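Local coordinates for protein aminotransferase, class I (Staphylococcus aureus, PDB 2O1B) that probably transfers amino groups between aspartate and 2-oxo acids with bound pyridoxal-5'-phosphate, as a class I aminotransferase, at residues Leu160-Glu163 with Leu168-Trp171; Leu162-Tyr167 with Asn375-Ile380. All coordinates share one frame; numbering follows the deposited sequence. Where two conformers were deposited one is given.

Interaction 1: Leu160-Glu163 with Leu168-Trp171; sequences LNLE and LPDW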
ATOM      1  N   LEU A 160      -3.638 -22.501 -14.827  1.00 25.74           N
ATOM      2  CA  LEU A 160      -2.515 -23.160 -15.475  1.00 26.01           C
ATOM      3  C   LEU A 160      -2.322 -24.482 -14.731  1.00 26.42           C
ATOM      4  O   LEU A 160      -1.798 -24.510 -13.617  1.00 26.63           O
ATOM      5  CB  LEU A 160      -1.246 -22.290 -15.390  1.00 25.64           C
ATOM      6  CG  LEU A 160       0.086 -22.853 -15.931  1.00 25.90           C
ATOM      7  CD1 LEU A 160       0.023 -23.136 -17.438  1.00 26.29           C
ATOM      8  CD2 LEU A 160       1.261 -21.934 -15.599  1.00 26.21           C
ATOM      9  N   ASN A 161      -2.752 -25.569 -15.363  1.00 26.62           N
ATOM     10  CA  ASN A 161      -2.780 -26.861 -14.690  0.50 26.44           C
ATOM     11  C   ASN A 161      -1.402 -27.520 -14.567  1.00 26.48           C
ATOM     12  O   ASN A 161      -0.766 -27.921 -15.552  1.00 26.50           O
ATOM     13  CB  ASN A 161      -3.838 -27.784 -15.307  0.50 26.30           C
ATOM     14  CG  ASN A 161      -5.259 -27.265 -15.093  0.50 26.12           C
ATOM     15  OD1 ASN A 161      -5.617 -26.813 -13.999  0.50 24.49           O
ATOM     16  ND2 ASN A 161      -6.071 -27.326 -16.142  0.50 25.99           N
ATOM     17  N   LEU A 162      -0.935 -27.599 -13.324  1.00 26.11           N
ATOM     18  CA  LEU A 162       0.368 -28.179 -13.023  1.00 25.63           C
ATOM     19  C   LEU A 162       0.179 -29.530 -12.339  1.00 25.32           C
ATOM     20  O   LEU A 162      -0.679 -29.683 -11.468  1.00 25.68           O
ATOM     21  CB  LEU A 162       1.189 -27.233 -12.142  1.00 25.50           C
ATOM     22  CG  LEU A 162       1.260 -25.761 -12.577  1.00 25.91           C
ATOM     23  CD1 LEU A 162       1.996 -24.933 -11.537  1.00 24.68           C
ATOM     24  CD2 LEU A 162       1.926 -25.612 -13.929  1.00 24.82           C
ATOM     25  N   GLU A 163       0.982 -30.505 -12.740  1.00 24.62           N
ATOM     26  CA  GLU A 163       0.823 -31.877 -12.266  1.00 23.83           C
ATOM     27  C   GLU A 163       2.054 -32.375 -11.527  1.00 23.17           C
ATOM     28  O   GLU A 163       3.181 -32.022 -11.892  1.00 22.18           O
ATOM     29  CB  GLU A 163       0.495 -32.805 -13.434  1.00 23.89           C
ATOM     30  CG  GLU A 163      -0.829 -32.474 -14.085  1.00 25.44           C
ATOM     31  CD  GLU A 163      -1.224 -33.440 -15.164  1.00 29.84           C
ATOM     32  OE1 GLU A 163      -0.333 -34.064 -15.787  1.00 30.93           O
ATOM     33  OE2 GLU A 163      -2.445 -33.564 -15.403  1.00 32.36           O
ATOM     34  N   LEU A 168       5.517 -28.476 -13.454  1.00 23.73           N
ATOM     35  CA  LEU A 168       6.051 -27.552 -14.446  1.00 23.44           C
ATOM     36  C   LEU A 168       4.985 -27.309 -15.528  1.00 23.52           C
ATOM     37  O   LEU A 168       4.163 -28.195 -15.786  1.00 23.65           O
ATOM     38  CB  LEU A 168       7.328 -28.131 -15.058  1.00 23.29           C
ATOM     39  CG  LEU A 168       8.583 -28.280 -14.189  1.00 23.53           C
ATOM     40  CD1 LEU A 168       9.749 -28.778 -15.056  1.00 23.12           C
ATOM     41  CD2 LEU A 168       8.952 -26.972 -13.462  1.00 22.17           C
ATOM     42  N   PRO A 169       4.988 -26.118 -16.162  1.00 23.62           N
ATOM     43  CA  PRO A 169       3.944 -25.863 -17.151  1.00 24.06           C
ATOM     44  C   PRO A 169       4.085 -26.777 -18.355  1.00 24.70           C
ATOM     45  O   PRO A 169       5.203 -27.152 -18.725  1.00 24.04           O
ATOM     46  CB  PRO A 169       4.204 -24.412 -17.578  1.00 24.07           C
ATOM     47  CG  PRO A 169       5.093 -23.835 -16.514  1.00 24.13           C
ATOM     48  CD  PRO A 169       5.911 -24.979 -16.045  1.00 23.61           C
ATOM     49  N   ASP A 170       2.957 -27.147 -18.951  1.00 25.77           N
ATOM     50  CA  ASP A 170       2.979 -27.852 -20.220  1.00 26.62           C
ATOM     51  C   ASP A 170       2.165 -27.038 -21.209  1.00 27.07           C
ATOM     52  O   ASP A 170       0.933 -27.164 -21.289  1.00 26.55           O
ATOM     53  CB  ASP A 170       2.427 -29.275 -20.103  1.00 27.41           C
ATOM     54  CG  ASP A 170       2.602 -30.077 -21.398  1.00 28.83           C
ATOM     55  OD1 ASP A 170       2.446 -31.311 -21.369  1.00 32.15           O
ATOM     56  OD2 ASP A 170       2.910 -29.483 -22.450  1.00 30.89           O
ATOM     57  N   TRP A 171       2.876 -26.200 -21.957  1.00 27.26           N
ATOM     58  CA  TRP A 171       2.259 -25.218 -22.823  1.00 27.70           C
ATOM     59  C   TRP A 171       1.451 -25.863 -23.948  1.00 28.86           C
ATOM     60  O   TRP A 171       0.471 -25.286 -24.423  1.00 29.23           O
ATOM     61  CB  TRP A 171       3.316 -24.251 -23.368  1.00 26.77           C
ATOM     62  CG  TRP A 171       4.159 -23.614 -22.290  1.00 24.61           C
ATOM     63  CD1 TRP A 171       5.496 -23.801 -22.087  1.00 23.81           C
ATOM     64  CD2 TRP A 171       3.723 -22.699 -21.274  1.00 23.08           C
ATOM     65  NE1 TRP A 171       5.922 -23.057 -21.011  1.00 21.96           N
ATOM     66  CE2 TRP A 171       4.855 -22.376 -20.491  1.00 22.71           C
ATOM     67  CE3 TRP A 171       2.491 -22.123 -20.947  1.00 22.90           C
ATOM     68  CZ2 TRP A 171       4.790 -21.492 -19.407  1.00 23.77           C
ATOM     69  CZ3 TRP A 171       2.425 -21.256 -19.869  1.00 23.83           C
ATOM     70  CH2 TRP A 171       3.571 -20.949 -19.107  1.00 24.15           C
TER
HETATM   71  O   HOH W   1       0.616 -26.573 -17.782  1.00 24.67           O
HETATM   72  O   HOH W   2       2.756 -30.189 -15.160  1.00 17.38           O
HETATM   73  O   HOH W   3       5.121 -31.388 -14.407  1.00 24.25           O

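Interaction 2: Leu162-Tyr167 with Asn375-Ile380; sequences LEPPHY and NRYVRI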
ATOM      1  N   LEU A 162      -0.935 -27.599 -13.324  1.00 26.11           N
ATOM      2  CA  LEU A 162       0.368 -28.179 -13.023  1.00 25.63           C
ATOM      3  C   LEU A 162       0.179 -29.530 -12.339  1.00 25.32           C
ATOM      4  O   LEU A 162      -0.679 -29.683 -11.468  1.00 25.68           O
ATOM      5  CB  LEU A 162       1.189 -27.233 -12.142  1.00 25.50           C
ATOM      6  CG  LEU A 162       1.260 -25.761 -12.577  1.00 25.91           C
ATOM      7  CD1 LEU A 162       1.996 -24.933 -11.537  1.00 24.68           C
ATOM      8  CD2 LEU A 162       1.926 -25.612 -13.929  1.00 24.82           C
ATOM      9  N   GLU A 163       0.982 -30.505 -12.740  1.00 24.62           N
ATOM     10  CA  GLU A 163       0.823 -31.877 -12.266  1.00 23.83           C
ATOM     11  C   GLU A 163       2.054 -32.375 -11.527  1.00 23.17           C
ATOM     12  O   GLU A 163       3.181 -32.022 -11.892  1.00 22.18           O
ATOM     13  CB  GLU A 163       0.495 -32.805 -13.434  1.00 23.89           C
ATOM     14  CG  GLU A 163      -0.829 -32.474 -14.085  1.00 25.44           C
ATOM     15  CD  GLU A 163      -1.224 -33.440 -15.164  1.00 29.84           C
ATOM     16  OE1 GLU A 163      -0.333 -34.064 -15.787  1.00 30.93           O
ATOM     17  OE2 GLU A 163      -2.445 -33.564 -15.403  1.00 32.36           O
ATOM     18  N   PRO A 164       1.846 -33.213 -10.493  1.00 23.13           N
ATOM     19  CA  PRO A 164       2.975 -33.777  -9.752  1.00 23.17           C
ATOM     20  C   PRO A 164       3.705 -34.812 -10.612  1.00 23.24           C
ATOM     21  O   PRO A 164       3.122 -35.309 -11.581  1.00 23.31           O
ATOM     22  CB  PRO A 164       2.299 -34.452  -8.548  1.00 23.10           C
ATOM     23  CG  PRO A 164       0.943 -34.790  -9.023  1.00 22.66           C
ATOM     24  CD  PRO A 164       0.551 -33.697  -9.970  1.00 23.17           C
ATOM     25  N   PRO A 165       4.952 -35.161 -10.259  1.00 23.13           N
ATOM     26  CA  PRO A 165       5.708 -34.719  -9.102  1.00 23.40           C
ATOM     27  C   PRO A 165       6.358 -33.340  -9.242  1.00 23.52           C
ATOM     28  O   PRO A 165       6.809 -32.773  -8.242  1.00 24.30           O
ATOM     29  CB  PRO A 165       6.810 -35.782  -8.975  1.00 23.39           C
ATOM     30  CG  PRO A 165       6.566 -36.784 -10.039  1.00 23.79           C
ATOM     31  CD  PRO A 165       5.724 -36.124 -11.060  1.00 23.17           C
ATOM     32  N   HIS A 166       6.416 -32.805 -10.456  1.00 23.33           N
ATOM     33  CA  HIS A 166       7.313 -31.678 -10.714  1.00 22.91           C
ATOM     34  C   HIS A 166       6.622 -30.331 -10.953  1.00 22.86           C
ATOM     35  O   HIS A 166       7.272 -29.286 -10.866  1.00 22.21           O
ATOM     36  CB  HIS A 166       8.310 -32.035 -11.826  1.00 22.70           C
ATOM     37  CG  HIS A 166       9.185 -33.208 -11.489  1.00 21.88           C
ATOM     38  ND1 HIS A 166      10.146 -33.154 -10.502  1.00 23.04           N
ATOM     39  CD2 HIS A 166       9.241 -34.461 -11.998  1.00 21.37           C
ATOM     40  CE1 HIS A 166      10.762 -34.321 -10.419  1.00 21.63           C
ATOM     41  NE2 HIS A 166      10.233 -35.131 -11.319  1.00 21.62           N
ATOM     42  N   TYR A 167       5.318 -30.360 -11.227  1.00 22.44           N
ATOM     43  CA  TYR A 167       4.501 -29.143 -11.342  1.00 23.08           C
ATOM     44  C   TYR A 167       5.096 -28.063 -12.259  1.00 23.61           C
ATOM     45  O   TYR A 167       5.183 -26.883 -11.888  1.00 24.32           O
ATOM     46  CB  TYR A 167       4.199 -28.562  -9.948  1.00 23.24           C
ATOM     47  CG  TYR A 167       3.288 -29.426  -9.115  1.00 23.48           C
ATOM     48  CD1 TYR A 167       3.791 -30.208  -8.071  1.00 22.31           C
ATOM     49  CD2 TYR A 167       1.912 -29.476  -9.381  1.00 23.12           C
ATOM     50  CE1 TYR A 167       2.945 -31.006  -7.298  1.00 21.47           C
ATOM     51  CE2 TYR A 167       1.064 -30.263  -8.620  1.00 23.69           C
ATOM     52  CZ  TYR A 167       1.586 -31.025  -7.577  1.00 22.67           C
ATOM     53  OH  TYR A 167       0.729 -31.807  -6.838  1.00 22.66           O
ATOM     54  N   ASN A 375      -6.977 -30.121  -4.064  1.00 25.22           N
ATOM     55  CA  ASN A 375      -8.094 -30.714  -3.332  1.00 25.52           C
ATOM     56  C   ASN A 375      -7.722 -31.892  -2.411  1.00 25.34           C
ATOM     57  O   ASN A 375      -8.363 -32.107  -1.375  1.00 25.27           O
ATOM     58  CB  ASN A 375      -9.208 -31.144  -4.296  1.00 25.70           C
ATOM     59  CG  ASN A 375     -10.547 -31.236  -3.618  1.00 27.23           C
ATOM     60  OD1 ASN A 375     -10.969 -30.305  -2.933  1.00 30.21           O
ATOM     61  ND2 ASN A 375     -11.231 -32.365  -3.795  1.00 29.80           N
ATOM     62  N   ARG A 376      -6.691 -32.643  -2.789  1.00 24.96           N
ATOM     63  CA  ARG A 376      -6.289 -33.820  -2.020  1.00 24.71           C
ATOM     64  C   ARG A 376      -4.856 -33.738  -1.493  1.00 23.92           C
ATOM     65  O   ARG A 376      -4.136 -34.740  -1.424  1.00 23.48           O
ATOM     66  CB  ARG A 376      -6.551 -35.104  -2.805  1.00 25.07           C
ATOM     67  CG  ARG A 376      -8.007 -35.212  -3.273  1.00 26.67           C
ATOM     68  CD  ARG A 376      -8.636 -36.551  -2.957  1.00 28.27           C
ATOM     69  NE  ARG A 376     -10.080 -36.532  -3.214  1.00 28.90           N
ATOM     70  CZ  ARG A 376     -11.029 -36.640  -2.285  1.00 30.32           C
ATOM     71  NH1 ARG A 376     -10.715 -36.803  -1.000  1.00 29.72           N
ATOM     72  NH2 ARG A 376     -12.307 -36.607  -2.647  1.00 30.50           N
ATOM     73  N   TYR A 377      -4.465 -32.524  -1.111  1.00 23.07           N
ATOM     74  CA  TYR A 377      -3.192 -32.279  -0.447  1.00 22.38           C
ATOM     75  C   TYR A 377      -3.358 -31.263   0.662  1.00 22.46           C
ATOM     76  O   TYR A 377      -4.312 -30.501   0.675  1.00 21.98           O
ATOM     77  CB  TYR A 377      -2.172 -31.685  -1.403  1.00 22.26           C
ATOM     78  CG  TYR A 377      -1.683 -32.595  -2.484  1.00 21.59           C
ATOM     79  CD1 TYR A 377      -0.491 -33.296  -2.336  1.00 20.18           C
ATOM     80  CD2 TYR A 377      -2.407 -32.752  -3.663  1.00 21.27           C
ATOM     81  CE1 TYR A 377      -0.036 -34.140  -3.326  1.00 20.06           C
ATOM     82  CE2 TYR A 377      -1.952 -33.588  -4.663  1.00 22.23           C
ATOM     83  CZ  TYR A 377      -0.768 -34.280  -4.485  1.00 21.54           C
ATOM     84  OH  TYR A 377      -0.306 -35.109  -5.486  1.00 23.14           O
ATOM     85  N   VAL A 378      -2.392 -31.242   1.565  1.00 22.51           N
ATOM     86  CA  VAL A 378      -2.277 -30.182   2.543  1.00 22.96           C
ATOM     87  C   VAL A 378      -0.850 -29.644   2.519  1.00 23.68           C
ATOM     88  O   VAL A 378       0.089 -30.375   2.182  1.00 23.06           O
ATOM     89  CB  VAL A 378      -2.688 -30.647   3.965  1.00 22.85           C
ATOM     90  CG1 VAL A 378      -4.172 -31.041   3.990  1.00 21.90           C
ATOM     91  CG2 VAL A 378      -1.805 -31.806   4.445  1.00 22.31           C
ATOM     92  N   ARG A 379      -0.706 -28.363   2.858  1.00 24.55           N
ATOM     93  CA  ARG A 379       0.594 -27.709   2.922  1.00 26.09           C
ATOM     94  C   ARG A 379       1.069 -27.627   4.369  1.00 27.30           C
ATOM     95  O   ARG A 379       0.323 -27.217   5.269  1.00 27.65           O
ATOM     96  CB  ARG A 379       0.495 -26.307   2.314  1.00 26.03           C
ATOM     97  CG  ARG A 379       1.833 -25.657   1.970  1.00 26.15           C
ATOM     98  CD  ARG A 379       1.642 -24.160   1.701  1.00 25.33           C
ATOM     99  NE  ARG A 379       1.294 -23.438   2.927  1.00 27.15           N
ATOM    100  CZ  ARG A 379       1.050 -22.128   3.005  1.00 28.90           C
ATOM    101  NH1 ARG A 379       1.125 -21.349   1.926  1.00 28.77           N
ATOM    102  NH2 ARG A 379       0.746 -21.586   4.178  1.00 27.47           N
ATOM    103  N   ILE A 380       2.313 -28.018   4.584  1.00 28.57           N
ATOM    104  CA  ILE A 380       2.867 -28.144   5.925  1.00 30.37           C
ATOM    105  C   ILE A 380       4.100 -27.263   6.019  1.00 31.46           C
ATOM    106  O   ILE A 380       5.070 -27.461   5.283  1.00 32.05           O
ATOM    107  CB  ILE A 380       3.213 -29.615   6.235  1.00 30.32           C
ATOM    108  CG1 ILE A 380       1.916 -30.422   6.441  1.00 30.53           C
ATOM    109  CG2 ILE A 380       4.150 -29.721   7.437  1.00 30.43           C
ATOM    110  CD1 ILE A 380       2.123 -31.910   6.612  1.00 30.83           C
TER

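Interaction 1: Leu160-Glu163 with Leu168-Trp171
Leu-160 and Trp-171 touch through one methyl and the far rim of the indole: CD1 of Leu-160 lies 3.9 Å from CZ3 of Trp-171, and the two side chains cross at a slant. The first torsion of Leu-160 points the branch toward the returning chain, with CG opposite the backbone N (chi1 176°). The other methyl, CD2, faces Pro-169, 4.3 Å from its CB. That same CB sits over the rim of one face of the indole, which places Pro-169 between Leu-162 and Trp-171. Leu-162 approaches the proline from the backbone side: its CG is turned beside its own N (chi1 -48°), and CD2 comes within 3.8 Å of Pro-169 CA. The backbones, 5.9 Å apart at the CA atoms of Leu-162 and Leu-168, are spanned by water. One molecule joins Asn-161 O to Asp-170 N, and two more link Glu-163 with Leu-168, using N and O of each. Leu-187 of strand 182-187 packs against both Leu-160 and Pro-169, and Phe-210 meets the indole edge-to-face. The chemistry thus divides: apolar carbon closes the buried side, while three waters, rather than direct backbone bonds, join the polar edges of the two chains.

Interaction 2: Leu162-Tyr167 with Asn375-Ile380
The phenol oxygens of Tyr-167 and Tyr-377 approach from opposite directions and stop 3.7 Å apart, OH to OH, a van der Waals spacing. The two ring planes are steeply inclined, at about 76°, and the hydroxyl of Tyr-167 comes obliquely to the Tyr-377 ring, with CZ of Tyr-377 at 3.7 Å from Tyr-167 OH. Both tyrosines set CG beside the backbone N (chi1 -68° and -69°), which turns each ring out toward the other segment. Pro-164 comes in from a third direction, its pyrrolidine ring crossing the phenol at a slant with CG 3.8 Å from Tyr-377 OH. The partner strand, 377-381, is an inner strand of a four-stranded antiparallel sheet that belongs to the small domain, consistent with fold type I PLP enzymes. Facing it is a five-residue turn closed by an i to i+4 bond, Tyr-167 N to Glu-163 O at 2.8 Å, with a cis peptide before Pro-165. Folded this way, the chain lays Glu-163 C and Pro-164 N over the rim of one face of the Tyr-167 ring. On neighbouring strand 338-342, Trp-340 stacks with the Tyr-377 ring, and its NE1 is hydrogen-bonded to Tyr-167 OH.

In the fold
From the N terminus, the chain runs along strand 156-161, an outermost strand of the seven-stranded mixed sheet, and enters the loop that leads to helix 176-181. Interaction 1 closes the short loop, with four residues between its segments, where the chain turns back past the strand end. The turn at its apex then serves interaction 2, whose second segment follows only after 207 further residues and lies in the antiparallel sheet. The two contacts share Leu-162 and Glu-163, and 168-171 falls between the segments of interaction 2, so they cross along the chain rather than nest. Their centres lie about 12 Å apart. Together they connect the mixed sheet, through one loop, to the antiparallel sheet.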